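Local coordinates for putative 4-hydroxybenzoyl-CoA thioesterase (Geobacillus stearothermophilus, PDB 2OIW), which probably hydrolyses acyl-CoA thioesters, as a predicted hot-dog-fold thioesterase related to 4-hydroxybenzoyl-CoA thioesterases, at residues 37-42 against 104-109. Sequence-based numbering, arbitrary orientation.
Sequences EIFKLF and SVYVNF
Phe-39 brings the CE1–CZ edge of its ring over the outer half of the Tyr-106 ring, in an offset edge-to-face pair. A centroid separation of 5.5 Å with the planes 63° apart gives the edge-to-face character. The offset shows in the atoms that meet: Phe-39 CZ lies 3.6 Å from Tyr-106 OH and Phe-39 CE1 3.7 Å from Tyr-106 CE2, at the hydroxyl end of the phenol. The phenol oxygen lies near the phenyl plane, at the ring edge. In the hot-dog fold a curved antiparallel sheet wraps round a central helix; here the short helix 36-42, following helix 27-34, packs on strand 97-110. Tyr-106 and Asn-108, two residues apart on that strand, both point at the helix. Replacing Tyr-106 by an alanine would probably leave the Phe-39 edge without its aromatic face and remove the weak hydrogen bond that the phenol oxygen accepts from Arg-35 NH1. One helical turn on, Phe-42 meets the Asn-108 amide, the ring and amide planes 43° apart. With CG anti to the backbone N (chi1 169°), Asn-108 brings the CG–OD1 side of its amide to the ring, Phe-42 CD1 lying 3.7 Å from Asn-108 OD1 and Phe-42 CE1 3.8 Å from Asn-108 CG. Its ND2 is hydrogen-bonded to Glu-117 OE1, which helps fix the amide's rotation. Met-53 packs against both phenylalanines, and Tyr-68 of the second subunit touches Phe-39.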
loop_
_atom_site.group_PDB
_atom_site.type_symbol
_atom_site.label_atom_id
_atom_site.label_comp_id
_atom_site.label_asym_id
_atom_site.label_seq_id
_atom_site.Cartn_x
_atom_site.Cartn_y
_atom_site.Cartn_z
ATOM N N GLU A 37 -4.554 2.294 19.697
ATOM C CA GLU A 37 -4.864 2.203 21.135
ATOM C C GLU A 37 -6.104 1.343 21.451
ATOM O O GLU A 37 -6.181 0.703 22.484
ATOM C CB GLU A 37 -5.034 3.596 21.731
ATOM C CG GLU A 37 -3.765 4.450 21.704
ATOM C CD GLU A 37 -2.550 3.766 22.329
ATOM O OE1 GLU A 37 -2.695 3.013 23.326
ATOM O OE2 GLU A 37 -1.428 4.010 21.833
ATOM N N ILE A 38 -7.056 1.328 20.537
ATOM C CA ILE A 38 -8.217 0.480 20.670
ATOM C C ILE A 38 -7.808 -0.967 20.519
ATOM O O ILE A 38 -8.165 -1.776 21.365
ATOM C CB ILE A 38 -9.354 0.866 19.683
ATOM C CG1 ILE A 38 -9.945 2.225 20.096
ATOM C CG2 ILE A 38 -10.464 -0.209 19.680
ATOM C CD1 ILE A 38 -10.852 2.906 19.021
ATOM N N PHE A 39 -7.091 -1.306 19.451
ATOM C CA PHE A 39 -6.557 -2.667 19.272
ATOM C C PHE A 39 -5.782 -3.103 20.529
ATOM O O PHE A 39 -5.894 -4.255 20.975
ATOM C CB PHE A 39 -5.656 -2.758 18.023
ATOM C CG PHE A 39 -6.374 -2.470 16.727
ATOM C CD1 PHE A 39 -7.766 -2.576 16.625
ATOM C CD2 PHE A 39 -5.661 -2.113 15.594
ATOM C CE1 PHE A 39 -8.411 -2.320 15.423
ATOM C CE2 PHE A 39 -6.306 -1.852 14.388
ATOM C CZ PHE A 39 -7.679 -1.943 14.313
ATOM N N LYS A 40 -5.032 -2.172 21.110
ATOM C CA LYS A 40 -4.177 -2.500 22.241
ATOM C C LYS A 40 -5.001 -2.881 23.482
ATOM O O LYS A 40 -4.536 -3.668 24.308
ATOM C CB LYS A 40 -3.197 -1.358 22.533
ATOM C CG LYS A 40 -1.944 -1.798 23.250
ATOM C CD LYS A 40 -1.068 -0.608 23.651
ATOM C CE LYS A 40 0.201 -1.064 24.363
ATOM N NZ LYS A 40 -0.076 -2.022 25.521
ATOM N N LEU A 41 -6.228 -2.362 23.595
ATOM C CA LEU A 41 -7.097 -2.719 24.732
ATOM C C LEU A 41 -7.590 -4.178 24.691
ATOM O O LEU A 41 -7.723 -4.839 25.741
ATOM C CB LEU A 41 -8.271 -1.760 24.841
ATOM C CG LEU A 41 -7.901 -0.317 25.206
ATOM C CD1 LEU A 41 -9.092 0.588 25.006
ATOM C CD2 LEU A 41 -7.385 -0.195 26.652
ATOM N N PHE A 42 -7.819 -4.665 23.474
ATOM C CA PHE A 42 -8.229 -6.046 23.185
ATOM C C PHE A 42 -7.088 -7.054 23.124
ATOM O O PHE A 42 -7.285 -8.220 23.454
ATOM C CB PHE A 42 -9.018 -6.090 21.874
ATOM C CG PHE A 42 -10.358 -5.469 21.996
ATOM C CD1 PHE A 42 -11.440 -6.208 22.470
ATOM C CD2 PHE A 42 -10.540 -4.115 21.725
ATOM C CE1 PHE A 42 -12.691 -5.611 22.619
ATOM C CE2 PHE A 42 -11.782 -3.526 21.871
ATOM C CZ PHE A 42 -12.855 -4.281 22.328
ATOM N N SER A 104 -16.530 3.326 11.527
ATOM C CA SER A 104 -16.246 1.909 11.340
ATOM C C SER A 104 -16.824 1.072 12.469
ATOM O O SER A 104 -16.917 1.519 13.630
ATOM C CB SER A 104 -14.737 1.653 11.205
ATOM O OG SER A 104 -14.029 2.279 12.256
ATOM N N VAL A 105 -17.236 -0.134 12.120
ATOM C CA VAL A 105 -17.814 -1.051 13.108
ATOM C C VAL A 105 -16.900 -2.277 13.123
ATOM O O VAL A 105 -16.576 -2.837 12.069
ATOM C CB VAL A 105 -19.267 -1.452 12.725
ATOM C CG1 VAL A 105 -19.917 -2.350 13.805
ATOM C CG2 VAL A 105 -20.139 -0.201 12.426
ATOM N N TYR A 106 -16.469 -2.650 14.314
ATOM C CA TYR A 106 -15.593 -3.791 14.540
ATOM C C TYR A 106 -16.319 -4.776 15.439
ATOM O O TYR A 106 -17.137 -4.373 16.250
ATOM C CB TYR A 106 -14.339 -3.308 15.245
ATOM C CG TYR A 106 -13.220 -2.869 14.324
ATOM C CD1 TYR A 106 -13.185 -1.585 13.807
ATOM C CD2 TYR A 106 -12.179 -3.749 13.983
ATOM C CE1 TYR A 106 -12.149 -1.189 12.938
ATOM C CE2 TYR A 106 -11.137 -3.346 13.128
ATOM C CZ TYR A 106 -11.125 -2.068 12.618
ATOM O OH TYR A 106 -10.116 -1.698 11.743
ATOM N N VAL A 107 -16.037 -6.063 15.280
ATOM C CA VAL A 107 -16.537 -7.058 16.210
ATOM C C VAL A 107 -15.357 -7.632 16.988
ATOM O O VAL A 107 -14.287 -7.870 16.422
ATOM C CB VAL A 107 -17.391 -8.165 15.507
ATOM C CG1 VAL A 107 -16.572 -8.965 14.495
ATOM C CG2 VAL A 107 -18.031 -9.092 16.537
ATOM N N ASN A 108 -15.542 -7.790 18.294
ATOM C CA ASN A 108 -14.582 -8.510 19.158
ATOM C C ASN A 108 -14.789 -10.005 18.919
ATOM O O ASN A 108 -15.752 -10.597 19.426
ATOM C CB ASN A 108 -14.822 -8.161 20.640
ATOM C CG ASN A 108 -14.038 -9.071 21.606
ATOM O OD1 ASN A 108 -12.863 -9.404 21.383
ATOM N ND2 ASN A 108 -14.688 -9.455 22.687
ATOM N N PHE A 109 -13.909 -10.608 18.126
ATOM C CA PHE A 109 -14.029 -12.005 17.790
ATOM C C PHE A 109 -13.031 -12.853 18.588
ATOM O O PHE A 109 -11.816 -12.659 18.511
ATOM C CB PHE A 109 -13.900 -12.247 16.278
ATOM C CG PHE A 109 -14.420 -13.578 15.858
ATOM C CD1 PHE A 109 -15.766 -13.749 15.577
ATOM C CD2 PHE A 109 -13.571 -14.682 15.794
ATOM C CE1 PHE A 109 -16.282 -15.017 15.235
ATOM C CE2 PHE A 109 -14.056 -15.950 15.447
ATOM C CZ PHE A 109 -15.419 -16.114 15.158
#